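Long-range contact in PPR (Rhodospirillum centenum, PDB 1MZU), which senses blue light through its N-terminal photoactive yellow protein domain, a PAS fold, and probably passes the signal to the histidine kinase part of the same protein: residues A[72-84]-A[93-105]. Residues are numbered along the deposited sequence; the frame is centred on the assembly and turned at random.
Sequences APCTNIPAFSGRF and LDARFDFVFDFQM. With HC4 (4'-hydroxycinnamic acid), chain D.
Cys74 carries the chromophore in a thioester, its SG 1.8 Å from C1 of the 4'-hydroxycinnamic acid, and that same sulfur rests 3.9 Å from CD1 of Phe101 on the edge strand opposite. The backbone N of Cys74 donates a hydrogen bond of 2.9 Å to the thioester oxygen O1, helping to hold the carbonyl in place, while C6' of the phenol ring sits over the centre of one face of Phe101. Tyr47 and Glu51 bind the chromophore too, at its far end.

The contact packs this chromophore-bearing turn and helix 78-84 against strand 94-102, outermost in the five-stranded antiparallel PAS sheet. The helix runs nearly antiparallel to the strand, and three phenylalanines fill the gap. Phe80 takes the edge of Phe97 against its face, with planes at 85°, and turns its own edge on Phe99, placing CD2 above the middle of that ring; both pairs are T-shaped. Ile77 CD1 and the carbonyl O of Cys74 come up to the rim of Phe99. A chi1 of 56° puts CG of Phe97 between its backbone N and carbonyl carbon, bringing the ring under the Arg83 guanidinium, which lies flat on it, planes 11° apart. NH1 of Arg83 also makes a weak bond of 3.3 Å to Ala79 O, which lies over the same face of Phe97, toward the rim. A serine in place of Phe97 would probably leave the guanidinium without its stacking surface and one face of Phe80 without its aromatic partner.

Ring packing and one stacked guanidinium thus join helix to strand, and a shift of the chromophore would probably disturb Phe101.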
loop_
_atom_site.group_PDB
_atom_site.type_symbol
_atom_site.label_atom_id
_atom_site.label_comp_id
_atom_site.label_asym_id
_atom_site.label_seq_id
_atom_site.Cartn_x
_atom_site.Cartn_y
_atom_site.Cartn_z
ATOM N N ALA A 72 3.959 5.879 5.602
ATOM C CA ALA A 72 2.580 5.930 6.071
ATOM C C ALA A 72 2.377 5.451 7.506
ATOM O O ALA A 72 1.715 4.431 7.724
ATOM C CB ALA A 72 1.700 5.127 5.109
ATOM N N PRO A 73 2.880 6.215 8.509
ATOM C CA PRO A 73 2.748 5.851 9.931
ATOM C C PRO A 73 1.342 5.642 10.495
ATOM O O PRO A 73 1.179 4.856 11.430
ATOM C CB PRO A 73 3.493 6.977 10.639
ATOM C CG PRO A 73 3.309 8.122 9.735
ATOM C CD PRO A 73 3.579 7.512 8.398
ATOM N N CYS A 74 0.334 6.292 9.904
ATOM C CA CYS A 74 -1.069 6.148 10.340
ATOM C C CYS A 74 -1.622 4.734 10.143
ATOM O O CYS A 74 -2.676 4.389 10.676
ATOM C CB CYS A 74 -1.958 7.240 9.737
ATOM S SG CYS A 74 -2.388 7.018 7.965
ATOM N N THR A 75 -0.917 3.944 9.334
ATOM C CA THR A 75 -1.291 2.561 9.062
ATOM C C THR A 75 -0.680 1.593 10.090
ATOM O O THR A 75 -1.012 0.411 10.091
ATOM C CB THR A 75 -0.819 2.108 7.655
ATOM O OG1 THR A 75 0.613 2.007 7.620
ATOM C CG2 THR A 75 -1.301 3.074 6.577
ATOM N N ASN A 76 0.184 2.103 10.974
ATOM C CA ASN A 76 0.867 1.275 11.977
ATOM C C ASN A 76 0.046 0.841 13.208
ATOM O O ASN A 76 0.532 0.833 14.344
ATOM C CB ASN A 76 2.208 1.924 12.377
ATOM C CG ASN A 76 3.334 0.912 12.544
ATOM O OD1 ASN A 76 4.228 1.102 13.371
ATOM N ND2 ASN A 76 3.304 -0.155 11.761
ATOM N N ILE A 77 -1.206 0.466 12.948
ATOM C CA ILE A 77 -2.156 -0.002 13.959
ATOM C C ILE A 77 -2.500 -1.483 13.637
ATOM O O ILE A 77 -2.127 -1.968 12.560
ATOM C CB ILE A 77 -3.454 0.898 13.967
ATOM C CG1 ILE A 77 -4.070 1.031 12.567
ATOM C CG2 ILE A 77 -3.157 2.252 14.606
ATOM C CD1 ILE A 77 -5.487 1.587 12.596
ATOM N N PRO A 78 -3.137 -2.241 14.580
ATOM C CA PRO A 78 -3.468 -3.641 14.270
ATOM C C PRO A 78 -4.434 -3.879 13.102
ATOM O O PRO A 78 -4.381 -4.931 12.468
ATOM C CB PRO A 78 -4.047 -4.151 15.584
ATOM C CG PRO A 78 -3.226 -3.439 16.578
ATOM C CD PRO A 78 -3.238 -2.032 16.043
ATOM N N ALA A 79 -5.262 -2.883 12.788
ATOM C CA ALA A 79 -6.224 -2.987 11.688
ATOM C C ALA A 79 -5.569 -2.960 10.306
ATOM O O ALA A 79 -6.149 -3.451 9.344
ATOM C CB ALA A 79 -7.262 -1.871 11.786
ATOM N N PHE A 80 -4.363 -2.401 10.217
ATOM C CA PHE A 80 -3.654 -2.314 8.938
ATOM C C PHE A 80 -2.310 -3.051 8.944
ATOM O O PHE A 80 -2.180 -4.039 8.230
ATOM C CB PHE A 80 -3.487 -0.835 8.511
ATOM C CG PHE A 80 -3.376 -0.599 6.995
ATOM C CD1 PHE A 80 -2.490 -1.341 6.171
ATOM C CD2 PHE A 80 -4.094 0.456 6.408
ATOM C CE1 PHE A 80 -2.313 -1.026 4.789
ATOM C CE2 PHE A 80 -3.930 0.786 5.025
ATOM C CZ PHE A 80 -3.029 0.037 4.217
ATOM N N SER A 81 -1.315 -2.560 9.697
ATOM C CA SER A 81 0.013 -3.200 9.735
ATOM C C SER A 81 -0.000 -4.547 10.412
ATOM O O SER A 81 0.746 -5.441 10.019
ATOM C CB SER A 81 1.092 -2.304 10.379
ATOM O OG SER A 81 0.881 -2.122 11.766
ATOM N N GLY A 82 -0.890 -4.695 11.400
ATOM C CA GLY A 82 -1.042 -5.956 12.119
ATOM C C GLY A 82 -1.573 -7.012 11.161
ATOM O O GLY A 82 -1.060 -8.128 11.127
ATOM N N ARG A 83 -2.545 -6.618 10.330
ATOM C CA ARG A 83 -3.149 -7.491 9.308
ATOM C C ARG A 83 -2.102 -7.894 8.263
ATOM O O ARG A 83 -2.096 -9.029 7.785
ATOM C CB ARG A 83 -4.306 -6.774 8.620
ATOM C CG ARG A 83 -5.649 -7.418 8.853
ATOM C CD ARG A 83 -6.746 -6.480 8.465
ATOM N NE ARG A 83 -8.081 -7.044 8.593
ATOM C CZ ARG A 83 -9.163 -6.325 8.887
ATOM N NH1 ARG A 83 -9.067 -5.014 9.109
ATOM N NH2 ARG A 83 -10.357 -6.896 8.874
ATOM N N PHE A 84 -1.199 -6.962 7.952
ATOM C CA PHE A 84 -0.101 -7.212 7.011
ATOM C C PHE A 84 0.891 -8.228 7.593
ATOM O O PHE A 84 1.243 -9.195 6.916
ATOM C CB PHE A 84 0.633 -5.901 6.633
ATOM C CG PHE A 84 1.846 -6.110 5.740
ATOM C CD1 PHE A 84 1.678 -6.366 4.368
ATOM C CD2 PHE A 84 3.157 -6.076 6.271
ATOM C CE1 PHE A 84 2.789 -6.593 3.529
ATOM C CE2 PHE A 84 4.287 -6.300 5.437
ATOM C CZ PHE A 84 4.096 -6.562 4.063
ATOM N N LEU A 93 -1.548 -13.537 2.406
ATOM C CA LEU A 93 -2.073 -12.215 2.733
ATOM C C LEU A 93 -3.346 -12.037 1.903
ATOM O O LEU A 93 -3.321 -12.165 0.676
ATOM C CB LEU A 93 -1.052 -11.100 2.415
ATOM C CG LEU A 93 -1.496 -9.644 2.614
ATOM C CD1 LEU A 93 -1.885 -9.373 4.056
ATOM C CD2 LEU A 93 -0.415 -8.689 2.164
ATOM N N ASP A 94 -4.460 -11.805 2.588
ATOM C CA ASP A 94 -5.744 -11.607 1.938
ATOM C C ASP A 94 -6.662 -10.857 2.883
ATOM O O ASP A 94 -7.263 -11.451 3.792
ATOM C CB ASP A 94 -6.373 -12.935 1.526
ATOM C CG ASP A 94 -7.338 -12.764 0.394
ATOM O OD1 ASP A 94 -8.520 -12.447 0.653
ATOM O OD2 ASP A 94 -6.893 -12.886 -0.767
ATOM N N ALA A 95 -6.790 -9.555 2.641
ATOM C CA ALA A 95 -7.603 -8.704 3.493
ATOM C C ALA A 95 -8.318 -7.635 2.694
ATOM O O ALA A 95 -7.801 -7.144 1.686
ATOM C CB ALA A 95 -6.739 -8.063 4.571
ATOM N N ARG A 96 -9.502 -7.267 3.180
ATOM C CA ARG A 96 -10.351 -6.243 2.581
ATOM C C ARG A 96 -10.993 -5.536 3.768
ATOM O O ARG A 96 -11.610 -6.191 4.625
ATOM C CB ARG A 96 -11.411 -6.896 1.685
ATOM C CG ARG A 96 -12.315 -5.920 0.908
ATOM C CD ARG A 96 -13.160 -6.620 -0.168
ATOM N NE ARG A 96 -13.962 -7.734 0.352
ATOM C CZ ARG A 96 -13.905 -8.988 -0.101
ATOM N NH1 ARG A 96 -13.086 -9.312 -1.094
ATOM N NH2 ARG A 96 -14.632 -9.937 0.478
ATOM N N PHE A 97 -10.787 -4.218 3.857
ATOM C CA PHE A 97 -11.334 -3.413 4.961
ATOM C C PHE A 97 -11.418 -1.933 4.620
ATOM O O PHE A 97 -10.693 -1.454 3.752
ATOM C CB PHE A 97 -10.506 -3.602 6.260
ATOM C CG PHE A 97 -9.026 -3.294 6.108
ATOM C CD1 PHE A 97 -8.145 -4.256 5.570
ATOM C CD2 PHE A 97 -8.501 -2.053 6.524
ATOM C CE1 PHE A 97 -6.759 -3.994 5.447
ATOM C CE2 PHE A 97 -7.119 -1.773 6.407
ATOM C CZ PHE A 97 -6.246 -2.748 5.869
ATOM N N ASP A 98 -12.293 -1.218 5.329
ATOM C CA ASP A 98 -12.464 0.223 5.142
ATOM C C ASP A 98 -11.451 0.952 6.028
ATOM O O ASP A 98 -11.113 0.477 7.114
ATOM C CB ASP A 98 -13.902 0.662 5.473
ATOM C CG ASP A 98 -14.930 0.171 4.441
ATOM O OD1 ASP A 98 -14.530 -0.283 3.342
ATOM O OD2 ASP A 98 -16.148 0.229 4.727
ATOM N N PHE A 99 -10.938 2.078 5.540
ATOM C CA PHE A 99 -9.930 2.856 6.258
ATOM C C PHE A 99 -10.026 4.332 5.900
ATOM O O PHE A 99 -10.644 4.701 4.902
ATOM C CB PHE A 99 -8.526 2.337 5.888
ATOM C CG PHE A 99 -7.507 2.515 6.975
ATOM C CD1 PHE A 99 -7.550 1.706 8.118
ATOM C CD2 PHE A 99 -6.526 3.525 6.886
ATOM C CE1 PHE A 99 -6.633 1.896 9.169
ATOM C CE2 PHE A 99 -5.598 3.733 7.930
ATOM C CZ PHE A 99 -5.651 2.917 9.076
ATOM N N VAL A 100 -9.396 5.163 6.725
ATOM C CA VAL A 100 -9.377 6.606 6.521
ATOM C C VAL A 100 -7.935 7.111 6.691
ATOM O O VAL A 100 -7.276 6.821 7.696
ATOM C CB VAL A 100 -10.421 7.337 7.459
ATOM C CG1 VAL A 100 -10.070 7.199 8.946
ATOM C CG2 VAL A 100 -10.573 8.795 7.073
ATOM N N PHE A 101 -7.427 7.763 5.648
ATOM C CA PHE A 101 -6.080 8.326 5.636
ATOM C C PHE A 101 -6.065 9.750 6.194
ATOM O O PHE A 101 -6.723 10.651 5.650
ATOM C CB PHE A 101 -5.491 8.287 4.220
ATOM C CG PHE A 101 -4.958 6.938 3.815
ATOM C CD1 PHE A 101 -4.467 6.043 4.787
ATOM C CD2 PHE A 101 -4.943 6.545 2.459
ATOM C CE1 PHE A 101 -3.966 4.769 4.428
ATOM C CE2 PHE A 101 -4.442 5.266 2.079
ATOM C CZ PHE A 101 -3.953 4.375 3.080
ATOM N N ASP A 102 -5.319 9.930 7.290
ATOM C CA ASP A 102 -5.194 11.216 7.989
ATOM C C ASP A 102 -4.060 12.096 7.452
ATOM O O ASP A 102 -2.962 12.168 8.035
ATOM C CB ASP A 102 -5.019 10.979 9.496
ATOM C CG ASP A 102 -5.364 12.201 10.329
ATOM O OD1 ASP A 102 -6.474 12.759 10.140
ATOM O OD2 ASP A 102 -4.529 12.594 11.174
ATOM N N PHE A 103 -4.356 12.784 6.352
ATOM C CA PHE A 103 -3.408 13.683 5.699
ATOM C C PHE A 103 -3.391 15.047 6.376
ATOM O O PHE A 103 -4.147 15.280 7.314
ATOM C CB PHE A 103 -3.751 13.819 4.208
ATOM C CG PHE A 103 -3.552 12.552 3.410
ATOM C CD1 PHE A 103 -4.261 12.340 2.208
ATOM C CD2 PHE A 103 -2.640 11.565 3.838
ATOM C CE1 PHE A 103 -4.058 11.150 1.438
ATOM C CE2 PHE A 103 -2.429 10.388 3.091
ATOM C CZ PHE A 103 -3.134 10.171 1.888
ATOM N N GLN A 104 -2.547 15.949 5.878
ATOM C CA GLN A 104 -2.408 17.300 6.426
ATOM C C GLN A 104 -3.666 18.152 6.251
ATOM O O GLN A 104 -4.073 18.868 7.168
ATOM C CB GLN A 104 -1.214 18.008 5.775
ATOM C CG GLN A 104 0.098 17.264 5.932
ATOM C CD GLN A 104 1.299 18.124 5.642
ATOM O OE1 GLN A 104 1.708 18.271 4.491
ATOM N NE2 GLN A 104 1.892 18.682 6.692
ATOM N N MET A 105 -4.302 18.009 5.089
ATOM C CA MET A 105 -5.510 18.753 4.743
ATOM C C MET A 105 -6.805 18.222 5.366
ATOM O O MET A 105 -7.297 18.786 6.348
ATOM C CB MET A 105 -5.652 18.882 3.213
ATOM C CG MET A 105 -4.393 19.380 2.495
ATOM S SD MET A 105 -3.740 20.960 3.112
ATOM C CE MET A 105 -2.213 21.114 2.136
HETATM C C1 HC4 D . -1.007 7.677 7.083
HETATM O O1 HC4 D . 0.044 8.111 7.658
HETATM C C2 HC4 D . -1.161 7.535 5.657
HETATM C C3 HC4 D . -0.260 7.996 4.797
HETATM C "C1'" HC4 D . -0.187 7.653 3.406
HETATM C "C2'" HC4 D . 0.879 8.237 2.585
HETATM C "C3'" HC4 D . 1.024 7.843 1.236
HETATM C "C4'" HC4 D . 0.175 6.831 0.704
HETATM C "C5'" HC4 D . -0.852 6.264 1.502
HETATM C "C6'" HC4 D . -0.999 6.665 2.829
HETATM O "O4'" HC4 D . 0.286 6.432 -0.545
#